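Long-range contacts in (R)-S-adenosyl-L-methionine hydrolase (Thermus thermophilus, PDB 2CW5), which hydrolyses S-adenosyl-L-methionine to adenosine and L-methionine, without chlorinase or fluorinase activity, and works as a homotrimer: residues Pro3-Asp9 with Ala63-Val69; Val20-Glu26 with Ala139-Ala143; Arg78-Ala82 with Val89-Asn93; Ala82-Tyr88 with Trp100-Pro104. All blocks are in the same frame, centred on the assembly; numbering follows the deposited sequence.

Interaction 1 (Pro3-Asp9 with Ala63-Val69); sequences PVYFLSD and AVVLAVV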
loop_
_atom_site.group_PDB
_atom_site.type_symbol
_atom_site.label_atom_id
_atom_site.label_comp_id
_atom_site.label_asym_id
_atom_site.label_seq_id
_atom_site.Cartn_x
_atom_site.Cartn_y
_atom_site.Cartn_z
ATOM N N PRO C 3 -17.569 -7.314 -10.837
ATOM C CA PRO C 3 -16.464 -6.891 -9.977
ATOM C C PRO C 3 -15.814 -5.615 -10.490
ATOM O O PRO C 3 -15.887 -5.300 -11.686
ATOM C CB PRO C 3 -15.522 -8.085 -10.021
ATOM C CG PRO C 3 -15.733 -8.615 -11.411
ATOM C CD PRO C 3 -17.234 -8.562 -11.548
ATOM N N VAL C 4 -15.191 -4.877 -9.579
ATOM C CA VAL C 4 -14.509 -3.644 -9.934
ATOM C C VAL C 4 -13.007 -3.778 -9.690
ATOM O O VAL C 4 -12.568 -4.059 -8.572
ATOM C CB VAL C 4 -15.035 -2.441 -9.108
ATOM C CG1 VAL C 4 -14.225 -1.200 -9.436
ATOM C CG2 VAL C 4 -16.504 -2.189 -9.413
ATOM N N TYR C 5 -12.227 -3.591 -10.747
ATOM C CA TYR C 5 -10.772 -3.657 -10.655
ATOM C C TYR C 5 -10.300 -2.210 -10.657
ATOM O O TYR C 5 -10.678 -1.419 -11.528
ATOM C CB TYR C 5 -10.210 -4.458 -11.826
ATOM C CG TYR C 5 -10.446 -5.946 -11.632
ATOM C CD1 TYR C 5 -9.515 -6.735 -10.949
ATOM C CD2 TYR C 5 -11.634 -6.546 -12.052
ATOM C CE1 TYR C 5 -9.766 -8.087 -10.685
ATOM C CE2 TYR C 5 -11.896 -7.901 -11.792
ATOM C CZ TYR C 5 -10.958 -8.660 -11.106
ATOM O OH TYR C 5 -11.212 -9.987 -10.835
ATOM N N PHE C 6 -9.460 -1.886 -9.681
ATOM C CA PHE C 6 -8.993 -0.522 -9.459
ATOM C C PHE C 6 -7.486 -0.274 -9.606
ATOM O O PHE C 6 -6.657 -0.941 -8.973
ATOM C CB PHE C 6 -9.499 -0.129 -8.054
ATOM C CG PHE C 6 -9.283 1.307 -7.672
ATOM C CD1 PHE C 6 -9.057 2.291 -8.629
ATOM C CD2 PHE C 6 -9.326 1.674 -6.323
ATOM C CE1 PHE C 6 -8.874 3.622 -8.250
ATOM C CE2 PHE C 6 -9.146 3.001 -5.930
ATOM C CZ PHE C 6 -8.918 3.978 -6.896
ATOM N N LEU C 7 -7.140 0.685 -10.460
ATOM C CA LEU C 7 -5.751 1.064 -10.667
ATOM C C LEU C 7 -5.634 2.577 -10.527
ATOM O O LEU C 7 -6.533 3.313 -10.926
ATOM C CB LEU C 7 -5.263 0.641 -12.060
ATOM C CG LEU C 7 -3.813 1.015 -12.407
ATOM C CD1 LEU C 7 -3.208 -0.041 -13.337
ATOM C CD2 LEU C 7 -3.769 2.403 -13.054
ATOM N N SER C 8 -4.540 3.045 -9.940
ATOM C CA SER C 8 -4.349 4.483 -9.802
ATOM C C SER C 8 -2.892 4.797 -9.535
ATOM O O SER C 8 -2.067 3.895 -9.411
ATOM C CB SER C 8 -5.174 5.026 -8.634
ATOM O OG SER C 8 -4.515 4.775 -7.401
ATOM N N ASP C 9 -2.582 6.089 -9.463
ATOM C CA ASP C 9 -1.234 6.532 -9.136
ATOM C C ASP C 9 -1.347 7.320 -7.826
ATOM O O ASP C 9 -0.510 8.170 -7.534
ATOM C CB ASP C 9 -0.667 7.428 -10.243
ATOM C CG ASP C 9 -1.442 8.732 -10.404
ATOM O OD1 ASP C 9 -2.542 8.853 -9.829
ATOM O OD2 ASP C 9 -0.948 9.636 -11.116
ATOM N N ALA C 63 -16.047 -7.113 -16.401
ATOM C CA ALA C 63 -15.574 -6.466 -15.183
ATOM C C ALA C 63 -15.440 -4.966 -15.456
ATOM O O ALA C 63 -15.243 -4.549 -16.602
ATOM C CB ALA C 63 -14.226 -7.041 -14.774
ATOM N N VAL C 64 -15.557 -4.162 -14.406
ATOM C CA VAL C 64 -15.426 -2.715 -14.523
ATOM C C VAL C 64 -13.996 -2.340 -14.149
ATOM O O VAL C 64 -13.580 -2.534 -13.006
ATOM C CB VAL C 64 -16.392 -1.982 -13.561
ATOM C CG1 VAL C 64 -16.117 -0.477 -13.579
ATOM C CG2 VAL C 64 -17.830 -2.269 -13.951
ATOM N N VAL C 65 -13.248 -1.813 -15.111
ATOM C CA VAL C 65 -11.868 -1.416 -14.875
ATOM C C VAL C 65 -11.812 0.080 -14.601
ATOM O O VAL C 65 -11.950 0.896 -15.517
ATOM C CB VAL C 65 -10.969 -1.725 -16.096
ATOM C CG1 VAL C 65 -9.514 -1.368 -15.778
ATOM C CG2 VAL C 65 -11.092 -3.191 -16.477
ATOM N N LEU C 66 -11.644 0.421 -13.327
ATOM C CA LEU C 66 -11.553 1.800 -12.878
ATOM C C LEU C 66 -10.072 2.150 -12.794
ATOM O O LEU C 66 -9.326 1.552 -12.020
ATOM C CB LEU C 66 -12.212 1.939 -11.501
ATOM C CG LEU C 66 -12.073 3.272 -10.758
ATOM C CD1 LEU C 66 -12.659 4.390 -11.600
ATOM C CD2 LEU C 66 -12.791 3.185 -9.418
ATOM N N ALA C 67 -9.642 3.109 -13.605
ATOM C CA ALA C 67 -8.239 3.499 -13.606
ATOM C C ALA C 67 -8.122 5.010 -13.565
ATOM O O ALA C 67 -8.584 5.699 -14.472
ATOM C CB ALA C 67 -7.542 2.946 -14.846
ATOM N N VAL C 68 -7.505 5.525 -12.506
ATOM C CA VAL C 68 -7.357 6.968 -12.351
ATOM C C VAL C 68 -5.899 7.403 -12.285
ATOM O O VAL C 68 -5.227 7.203 -11.269
ATOM C CB VAL C 68 -8.079 7.463 -11.083
ATOM C CG1 VAL C 68 -7.973 8.988 -10.984
ATOM C CG2 VAL C 68 -9.540 7.032 -11.111
ATOM N N VAL C 69 -5.423 7.989 -13.383
ATOM C CA VAL C 69 -4.052 8.489 -13.503
ATOM C C VAL C 69 -4.087 9.694 -14.446
ATOM O O VAL C 69 -4.569 9.582 -15.569
ATOM C CB VAL C 69 -3.095 7.437 -14.125
ATOM C CG1 VAL C 69 -1.683 8.011 -14.221
ATOM C CG2 VAL C 69 -3.092 6.155 -13.293
#
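Strands 4-8 and 64-68 run parallel at 12° between their directions, and a ladder of backbone bonds pairs Val4 with Val64 through to Ser8 with Val68. Val64 N gives to Pro3 O at 3.0 Å and Tyr5 N gives to Val64 O; the same two-step repeats through Leu66, which bonds Tyr5 O and Leu7 N, and ends where Val68 N meets Leu7 O. A last rung from Asp9 N to Val68 O is weak, so the ladder frays as the strands end. On the face holding Val4, Phe6, Val64 and Leu66, the Phe6 and Leu66 side chains lie alongside and point the same way. Leu66 CD2 sits over the Phe6 ring, 4.3 Å from its centroid, while Phe6 CD1 comes 3.8 Å from Leu66 CG. CG of Phe6 is turned opposite its own backbone N (chi1 -173°), which brings the ring's edge to Leu66 O, 3.5 Å from CD1 and in the ring plane. Helices 16-24 and 133-147 cover this face. On the face of Tyr5 and Leu7, flanking Ala63 touches the edge of the Tyr5 ring with CB (3.8 Å from CD2), and flanking Val69 meets Leu7, CG2 to CD2 (3.8 Å). Asp9 lays its carboxylate against Val69 CG1, with OD2 held by Gln43 N, while Ser8 OG bonds His38 ND1. Three parallel strands in the order 34-37, 4-8, 64-68, with helices packed on one face, as in Rossmann-like alpha/beta folds, bring Asp9, which, as in relatives, probably binds adenosine, to their C-terminal end.

Interaction 2 (Val20-Glu26 with Ala139-Ala143); sequences VKAVLAE and APAAA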
loop_
_atom_site.group_PDB
_atom_site.type_symbol
_atom_site.label_atom_id
_atom_site.label_comp_id
_atom_site.label_asym_id
_atom_site.label_seq_id
_atom_site.Cartn_x
_atom_site.Cartn_y
_atom_site.Cartn_z
ATOM N N VAL C 20 -12.124 6.094 -2.392
ATOM C CA VAL C 20 -12.802 5.628 -3.593
ATOM C C VAL C 20 -13.505 4.303 -3.289
ATOM O O VAL C 20 -14.646 4.078 -3.699
ATOM C CB VAL C 20 -11.810 5.443 -4.757
ATOM C CG1 VAL C 20 -12.485 4.706 -5.903
ATOM C CG2 VAL C 20 -11.320 6.811 -5.237
ATOM N N LYS C 21 -12.824 3.424 -2.563
ATOM C CA LYS C 21 -13.416 2.143 -2.196
ATOM C C LYS C 21 -14.632 2.367 -1.288
ATOM O O LYS C 21 -15.617 1.624 -1.349
ATOM C CB LYS C 21 -12.380 1.274 -1.479
ATOM C CG LYS C 21 -11.277 0.754 -2.384
ATOM C CD LYS C 21 -10.304 -0.115 -1.596
ATOM C CE LYS C 21 -9.272 -0.752 -2.499
ATOM N NZ LYS C 21 -8.294 -1.548 -1.706
ATOM N N ALA C 22 -14.558 3.394 -0.444
ATOM C CA ALA C 22 -15.658 3.715 0.464
ATOM C C ALA C 22 -16.869 4.191 -0.332
ATOM O O ALA C 22 -17.995 3.782 -0.059
ATOM C CB ALA C 22 -15.228 4.795 1.457
ATOM N N VAL C 23 -16.638 5.060 -1.313
ATOM C CA VAL C 23 -17.737 5.555 -2.136
ATOM C C VAL C 23 -18.338 4.393 -2.924
ATOM O O VAL C 23 -19.556 4.294 -3.054
ATOM C CB VAL C 23 -17.271 6.660 -3.114
ATOM C CG1 VAL C 23 -18.401 7.028 -4.067
ATOM C CG2 VAL C 23 -16.842 7.894 -2.333
ATOM N N LEU C 24 -17.485 3.509 -3.436
ATOM C CA LEU C 24 -17.962 2.353 -4.195
ATOM C C LEU C 24 -18.855 1.465 -3.334
ATOM O O LEU C 24 -19.817 0.876 -3.823
ATOM C CB LEU C 24 -16.784 1.520 -4.717
ATOM C CG LEU C 24 -15.945 2.080 -5.869
ATOM C CD1 LEU C 24 -14.817 1.107 -6.193
ATOM C CD2 LEU C 24 -16.822 2.301 -7.091
ATOM N N ALA C 25 -18.530 1.367 -2.051
ATOM C CA ALA C 25 -19.305 0.543 -1.131
ATOM C C ALA C 25 -20.573 1.267 -0.687
ATOM O O ALA C 25 -21.419 0.688 -0.008
ATOM C CB ALA C 25 -18.456 0.175 0.079
ATOM N N GLU C 26 -20.683 2.533 -1.083
ATOM C CA GLU C 26 -21.821 3.396 -0.767
ATOM C C GLU C 26 -22.987 2.711 -0.058
ATOM O O GLU C 26 -24.068 2.581 -0.675
ATOM C CB GLU C 26 -22.318 4.062 -2.051
ATOM C CG GLU C 26 -22.680 3.082 -3.154
ATOM C CD GLU C 26 -22.831 3.757 -4.500
ATOM O OE1 GLU C 26 -23.295 3.093 -5.451
ATOM O OE2 GLU C 26 -22.477 4.952 -4.610
ATOM N N ALA C 139 -15.620 7.205 -9.170
ATOM C CA ALA C 139 -16.165 6.212 -8.243
ATOM C C ALA C 139 -17.670 6.011 -8.407
ATOM O O ALA C 139 -18.145 4.874 -8.491
ATOM C CB ALA C 139 -15.840 6.593 -6.794
ATOM N N PRO C 140 -18.448 7.108 -8.440
ATOM C CA PRO C 140 -19.895 6.933 -8.598
ATOM C C PRO C 140 -20.254 6.285 -9.937
ATOM O O PRO C 140 -21.229 5.540 -10.035
ATOM C CB PRO C 140 -20.437 8.359 -8.457
ATOM C CG PRO C 140 -19.284 9.222 -8.894
ATOM C CD PRO C 140 -18.102 8.530 -8.265
ATOM N N ALA C 141 -19.446 6.560 -10.954
ATOM C CA ALA C 141 -19.667 6.002 -12.282
ATOM C C ALA C 141 -19.411 4.496 -12.252
ATOM O O ALA C 141 -20.193 3.700 -12.786
ATOM C CB ALA C 141 -18.734 6.675 -13.284
ATOM N N ALA C 142 -18.314 4.112 -11.610
ATOM C CA ALA C 142 -17.946 2.706 -11.496
ATOM C C ALA C 142 -18.999 1.925 -10.714
ATOM O O ALA C 142 -19.354 0.810 -11.086
ATOM C CB ALA C 142 -16.593 2.581 -10.822
ATOM N N ALA C 143 -19.498 2.507 -9.627
ATOM C CA ALA C 143 -20.513 1.839 -8.817
ATOM C C ALA C 143 -21.769 1.627 -9.667
ATOM O O ALA C 143 -22.371 0.548 -9.664
ATOM C CB ALA C 143 -20.839 2.681 -7.589
#
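Ala139 CB points into helix 16-24 and is met by Val23 CG1 at 3.8 Å and Val20 CG1 at 4.0 Å, two branches spaced one turn of the helix apart. Val23 CG1 lies opposite its backbone N (chi1 173°), which points it at Ala139. Beside them Leu24 makes its contacts with a single methyl: CD2 comes to 3.2 Å from Ala139 O, to 3.7 Å from Ala142 CB and to 4.1 Å from Ala143 CB. Ala139 O is already engaged by Ala143 N one turn on, so Leu24 CD2 packs against a backbone bond of helix 133-147 and rests among the three alanines. With chi2 of Leu24 at 178°, CD1 runs on extended toward Val4, and CD2 branches off toward helix 133-147. At the solvent edge Glu26, the last residue modelled before a break in the chain, lays OE1 3.3 Å from Ala143 CB.

The helix axes are 8.9 Å apart and cross at -41°, a spacing that alanine at 139, 142 and 143 permits. Pro140, lacking an amide hydrogen, kinks helix 133-147 within this contact. Below both helices runs the sheet: Val20 rests on Phe6 and Leu66, Leu24 on Val4, and Ala142 on Val64 and Leu66. Lys21 turns elsewhere, to a salt bridge with Asp35, and packs on Val34 of the third subunit. Apart from the carboxylate of Glu26, the contact is a meeting of methyls and backbone, consistent with adhesion by close fit and burial rather than by directed polar bonds.

Interaction 3 (Arg78-Ala82 with Val89-Asn93); sequences RAVAA and VGPDN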
loop_
_atom_site.group_PDB
_atom_site.type_symbol
_atom_site.label_atom_id
_atom_site.label_comp_id
_atom_site.label_asym_id
_atom_site.label_seq_id
_atom_site.Cartn_x
_atom_site.Cartn_y
_atom_site.Cartn_z
ATOM N N ARG C 78 -11.244 15.212 -19.909
ATOM C CA ARG C 78 -12.600 14.613 -20.059
ATOM C C ARG C 78 -12.683 13.261 -19.343
ATOM O O ARG C 78 -11.808 12.411 -19.506
ATOM C CB ARG C 78 -12.923 14.439 -21.547
ATOM C CG ARG C 78 -14.288 13.849 -21.816
ATOM C CD ARG C 78 -14.702 13.980 -23.279
ATOM N NE ARG C 78 -13.972 13.083 -24.171
ATOM C CZ ARG C 78 -14.335 12.834 -25.426
ATOM N NH1 ARG C 78 -15.417 13.414 -25.930
ATOM N NH2 ARG C 78 -13.628 12.002 -26.178
ATOM N N ALA C 79 -13.733 13.074 -18.547
ATOM C CA ALA C 79 -13.944 11.827 -17.811
ATOM C C ALA C 79 -14.901 10.946 -18.607
ATOM O O ALA C 79 -16.003 11.372 -18.948
ATOM C CB ALA C 79 -14.525 12.121 -16.431
ATOM N N VAL C 80 -14.489 9.714 -18.899
ATOM C CA VAL C 80 -15.332 8.823 -19.687
ATOM C C VAL C 80 -15.466 7.389 -19.195
ATOM O O VAL C 80 -14.758 6.935 -18.296
ATOM C CB VAL C 80 -14.831 8.725 -21.151
ATOM C CG1 VAL C 80 -14.825 10.096 -21.802
ATOM C CG2 VAL C 80 -13.432 8.113 -21.183
ATOM N N ALA C 81 -16.411 6.695 -19.815
ATOM C CA ALA C 81 -16.667 5.289 -19.570
ATOM C C ALA C 81 -16.709 4.739 -20.996
ATOM O O ALA C 81 -17.375 5.315 -21.859
ATOM C CB ALA C 81 -18.002 5.099 -18.894
ATOM N N ALA C 82 -15.966 3.667 -21.252
ATOM C CA ALA C 82 -15.931 3.041 -22.575
ATOM C C ALA C 82 -16.332 1.582 -22.390
ATOM O O ALA C 82 -15.867 0.920 -21.463
ATOM C CB ALA C 82 -14.536 3.140 -23.172
ATOM N N VAL C 89 -13.456 2.842 -16.956
ATOM C CA VAL C 89 -13.855 4.106 -16.349
ATOM C C VAL C 89 -12.594 4.852 -15.950
ATOM O O VAL C 89 -11.804 4.373 -15.141
ATOM C CB VAL C 89 -14.727 3.880 -15.101
ATOM C CG1 VAL C 89 -15.067 5.221 -14.442
ATOM C CG2 VAL C 89 -15.989 3.133 -15.483
ATOM N N GLY C 90 -12.398 6.027 -16.536
ATOM C CA GLY C 90 -11.220 6.802 -16.221
ATOM C C GLY C 90 -11.080 7.990 -17.149
ATOM O O GLY C 90 -11.977 8.263 -17.946
ATOM N N PRO C 91 -9.964 8.725 -17.055
ATOM C CA PRO C 91 -9.692 9.901 -17.887
ATOM C C PRO C 91 -9.447 9.559 -19.351
ATOM O O PRO C 91 -8.837 8.540 -19.674
ATOM C CB PRO C 91 -8.461 10.509 -17.224
ATOM C CG PRO C 91 -7.737 9.285 -16.722
ATOM C CD PRO C 91 -8.867 8.495 -16.101
ATOM N N ASP C 92 -9.947 10.418 -20.231
ATOM C CA ASP C 92 -9.788 10.236 -21.667
ATOM C C ASP C 92 -8.452 10.860 -22.055
ATOM O O ASP C 92 -8.398 11.904 -22.711
ATOM C CB ASP C 92 -10.947 10.920 -22.402
ATOM C CG ASP C 92 -10.958 10.629 -23.893
ATOM O OD1 ASP C 92 -10.399 9.597 -24.318
ATOM O OD2 ASP C 92 -11.553 11.433 -24.642
ATOM N N ASN C 93 -7.371 10.214 -21.629
ATOM C CA ASN C 93 -6.033 10.704 -21.906
ATOM C C ASN C 93 -5.114 9.635 -22.487
ATOM O O ASN C 93 -3.891 9.786 -22.476
ATOM C CB ASN C 93 -5.411 11.287 -20.630
ATOM C CG ASN C 93 -5.326 10.275 -19.497
ATOM O OD1 ASN C 93 -5.554 9.075 -19.692
ATOM N ND2 ASN C 93 -4.982 10.757 -18.299
#
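The antiparallel hairpin of strands 79-83 and 87-89 continues its ladder beyond strand 87-89 through the hydrogen-bonded pairing of Val80 with Gly90, where the chain turns a corner. Val80 N gives to Gly90 O and Gly90 N to Val80 O, both at 3.1 Å. Non-hydrogen-bonded pairs flank it, Ala81 with Val89, where Ala81 CB lies 4.4 Å from Val89 CG2, and Ala79 with Pro91. Val89, Ala79 and Pro91 all pack on Phe138 of helix 133-147. Beyond the corner Asp92 N returns to Arg78 O (2.8 Å), a further antiparallel bond, and Asp92 then forms the centre of an inverse gamma turn that sends the chain away toward Asn93. Here the site is close: Pro91 lies about 4 Å from Asp70 and Ala79 about 6 Å from His133, measured between side chains, both residues being probably important for activity. Arg78 is the first residue modelled after 71-77, which includes Arg77, a third such residue.

In Val80, chi1 of -59° sets CG1 anti to the carbonyl carbon and leaves CG2 between N and C; both branches touch Asp92 CB, CG2 at 3.9 Å. Arg78 and Asp92 run alongside each other, pointing the same way, and the carboxylate plane is turned 25° from the guanidinium. Asp92 OD1 is taken by Ala164 N and Arg78 NH2 also reaches Thr162 OG1. The grip itself is side-on, with both donors on the same face of the carboxylate: Asp92 OD2 accepts Arg78 NE at 3.0 Å on its anti side and Arg78 NH2 at 2.6 Å on its syn side.

Interaction 4 (Ala82-Tyr88 with Trp100-Pro104); sequences ALGRWTY and WLLDP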
loop_
_atom_site.group_PDB
_atom_site.type_symbol
_atom_site.label_atom_id
_atom_site.label_comp_id
_atom_site.label_asym_id
_atom_site.label_seq_id
_atom_site.Cartn_x
_atom_site.Cartn_y
_atom_site.Cartn_z
ATOM N N ALA C 82 -15.966 3.667 -21.252
ATOM C CA ALA C 82 -15.931 3.041 -22.575
ATOM C C ALA C 82 -16.332 1.582 -22.390
ATOM O O ALA C 82 -15.867 0.920 -21.463
ATOM C CB ALA C 82 -14.536 3.140 -23.172
ATOM N N LEU C 83 -17.188 1.084 -23.275
ATOM C CA LEU C 83 -17.695 -0.279 -23.164
ATOM C C LEU C 83 -17.245 -1.236 -24.263
ATOM O O LEU C 83 -17.411 -0.960 -25.450
ATOM C CB LEU C 83 -19.224 -0.246 -23.141
ATOM C CG LEU C 83 -19.884 0.821 -22.257
ATOM C CD1 LEU C 83 -21.367 0.913 -22.598
ATOM C CD2 LEU C 83 -19.687 0.483 -20.788
ATOM N N GLY C 84 -16.680 -2.364 -23.843
ATOM C CA GLY C 84 -16.234 -3.396 -24.762
ATOM C C GLY C 84 -16.543 -4.701 -24.051
ATOM O O GLY C 84 -17.563 -4.783 -23.361
ATOM N N ARG C 85 -15.692 -5.714 -24.211
ATOM C CA ARG C 85 -15.896 -6.984 -23.520
ATOM C C ARG C 85 -15.753 -6.677 -22.032
ATOM O O ARG C 85 -16.346 -7.340 -21.180
ATOM C CB ARG C 85 -14.845 -8.026 -23.931
ATOM C CG ARG C 85 -14.884 -8.423 -25.394
ATOM C CD ARG C 85 -14.380 -9.851 -25.598
ATOM N NE ARG C 85 -12.986 -10.036 -25.204
ATOM C CZ ARG C 85 -11.940 -9.585 -25.891
ATOM N NH1 ARG C 85 -12.116 -8.910 -27.021
ATOM N NH2 ARG C 85 -10.711 -9.814 -25.451
ATOM N N TRP C 86 -14.930 -5.680 -21.733
ATOM C CA TRP C 86 -14.727 -5.222 -20.361
ATOM C C TRP C 86 -15.187 -3.770 -20.380
ATOM O O TRP C 86 -15.328 -3.179 -21.449
ATOM C CB TRP C 86 -13.250 -5.300 -19.961
ATOM C CG TRP C 86 -12.753 -6.705 -19.777
ATOM C CD1 TRP C 86 -12.957 -7.514 -18.695
ATOM C CD2 TRP C 86 -12.005 -7.477 -20.720
ATOM N NE1 TRP C 86 -12.380 -8.747 -18.907
ATOM C CE2 TRP C 86 -11.791 -8.751 -20.144
ATOM C CE3 TRP C 86 -11.495 -7.219 -22.000
ATOM C CZ2 TRP C 86 -11.087 -9.766 -20.806
ATOM C CZ3 TRP C 86 -10.796 -8.229 -22.658
ATOM C CH2 TRP C 86 -10.599 -9.488 -22.057
ATOM N N THR C 87 -15.434 -3.202 -19.209
ATOM C CA THR C 87 -15.885 -1.822 -19.121
ATOM C C THR C 87 -14.767 -0.990 -18.519
ATOM O O THR C 87 -14.093 -1.424 -17.584
ATOM C CB THR C 87 -17.158 -1.733 -18.270
ATOM O OG1 THR C 87 -18.205 -2.456 -18.935
ATOM C CG2 THR C 87 -17.589 -0.273 -18.070
ATOM N N TYR C 88 -14.567 0.205 -19.059
ATOM C CA TYR C 88 -13.491 1.069 -18.591
ATOM C C TYR C 88 -14.018 2.392 -18.071
ATOM O O TYR C 88 -14.918 2.984 -18.662
ATOM C CB TYR C 88 -12.510 1.319 -19.740
ATOM C CG TYR C 88 -12.048 0.044 -20.411
ATOM C CD1 TYR C 88 -11.007 -0.709 -19.876
ATOM C CD2 TYR C 88 -12.697 -0.442 -21.548
ATOM C CE1 TYR C 88 -10.622 -1.921 -20.450
ATOM C CE2 TYR C 88 -12.326 -1.651 -22.130
ATOM C CZ TYR C 88 -11.289 -2.388 -21.574
ATOM O OH TYR C 88 -10.940 -3.607 -22.118
ATOM N N TRP C 100 -7.193 -1.322 -24.968
ATOM C CA TRP C 100 -8.076 -1.244 -26.115
ATOM C C TRP C 100 -7.594 -2.012 -27.342
ATOM O O TRP C 100 -8.368 -2.242 -28.271
ATOM C CB TRP C 100 -8.370 0.227 -26.439
ATOM C CG TRP C 100 -9.260 0.860 -25.391
ATOM C CD1 TRP C 100 -10.077 0.206 -24.507
ATOM C CD2 TRP C 100 -9.465 2.258 -25.159
ATOM N NE1 TRP C 100 -10.775 1.107 -23.748
ATOM C CE2 TRP C 100 -10.422 2.374 -24.126
ATOM C CE3 TRP C 100 -8.933 3.426 -25.724
ATOM C CZ2 TRP C 100 -10.861 3.611 -23.644
ATOM C CZ3 TRP C 100 -9.369 4.658 -25.245
ATOM C CH2 TRP C 100 -10.325 4.739 -24.212
ATOM N N LEU C 101 -6.324 -2.416 -27.351
ATOM C CA LEU C 101 -5.809 -3.217 -28.459
ATOM C C LEU C 101 -6.341 -4.632 -28.258
ATOM O O LEU C 101 -6.514 -5.388 -29.209
ATOM C CB LEU C 101 -4.280 -3.259 -28.457
ATOM C CG LEU C 101 -3.537 -2.004 -28.909
ATOM C CD1 LEU C 101 -2.035 -2.217 -28.751
ATOM C CD2 LEU C 101 -3.895 -1.701 -30.372
ATOM N N LEU C 102 -6.592 -4.982 -27.001
ATOM C CA LEU C 102 -7.108 -6.301 -26.666
ATOM C C LEU C 102 -8.636 -6.285 -26.713
ATOM O O LEU C 102 -9.269 -7.310 -26.976
ATOM C CB LEU C 102 -6.657 -6.702 -25.259
ATOM C CG LEU C 102 -5.154 -6.695 -24.950
ATOM C CD1 LEU C 102 -4.942 -6.986 -23.471
ATOM C CD2 LEU C 102 -4.432 -7.720 -25.811
ATOM N N ASP C 103 -9.209 -5.110 -26.476
ATOM C CA ASP C 103 -10.661 -4.937 -26.432
ATOM C C ASP C 103 -11.088 -3.516 -26.822
ATOM O O ASP C 103 -11.280 -2.650 -25.966
ATOM C CB ASP C 103 -11.146 -5.282 -25.014
ATOM C CG ASP C 103 -12.612 -4.961 -24.787
ATOM O OD1 ASP C 103 -13.436 -5.225 -25.686
ATOM O OD2 ASP C 103 -12.944 -4.459 -23.690
ATOM N N PRO C 104 -11.227 -3.258 -28.133
ATOM C CA PRO C 104 -11.632 -1.953 -28.667
ATOM C C PRO C 104 -13.062 -1.639 -28.235
ATOM O O PRO C 104 -13.981 -2.406 -28.515
ATOM C CB PRO C 104 -11.531 -2.149 -30.183
ATOM C CG PRO C 104 -10.498 -3.216 -30.321
ATOM C CD PRO C 104 -10.844 -4.172 -29.221
HETATM O O HOH W 1 -7.910 -9.716 -26.725
HETATM O O HOH W 2 -13.688 -6.724 -27.880
#
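Asp103 turns its carboxylate into the hairpin loop, where three donors hold it. Arg85 N meets OD1 of Asp103 at 2.7 Å on the syn side, Trp86 N comes to OD2 of Asp103 from above the plane (3.0 Å), and Tyr88 OH gives to the anti lone pair of that OD2 (2.7 Å). Bonds from three directions fix its rotation and probably stabilise the buried charge. Trp86 NE1 bonds Leu59 O. Beside it Tyr88 and Trp100 form an edge-to-face pair with planes at 85°: Trp100 NE1 stands over the Tyr88 ring, 3.3 Å from CD2, while Trp100 CZ2 reaches Ala82 CB.

The outer side is looser and wet. Bent at its third torsion (chi3 -62°), Arg85 lays a guanidinium face over Asp103 CB and brings NH1 and NH2 end-on to Leu102 O, both long at 3.3 Å, that oxygen lying 24° out of the guanidinium plane. One water links NH2 of Arg85 to Leu102 O; another joins Asp103 OD1 to Arg85 NH1, weakly on the arginine side. The contact thus ties the turn between strands 79-83 and 87-89 to the end of short helix 99-102, just before strand 107-110, the neighbour of 79-83.

How the interactions relate
Interaction 1 is the core; interaction 2 is buried but has an exposed end, and its helix pair lies on one face of the strand pair. Interactions 3 and 4 share Ala82 and the hairpin of strands 79-83 and 87-89, which joins strand 64-68 on the side away from 4-8 through backbone bonds from Thr87 and Val89. Chemistry follows place. The strand contact is held by a backbone ladder and the helix contact by methyls. Backbone bonds plus a salt bridge beside the probable site serve 78-82/89-93, and a carboxylate taking two amides and a hydroxyl serves 82-88/100-104, partly solvated and about 21 Å from interaction 2, centre to centre.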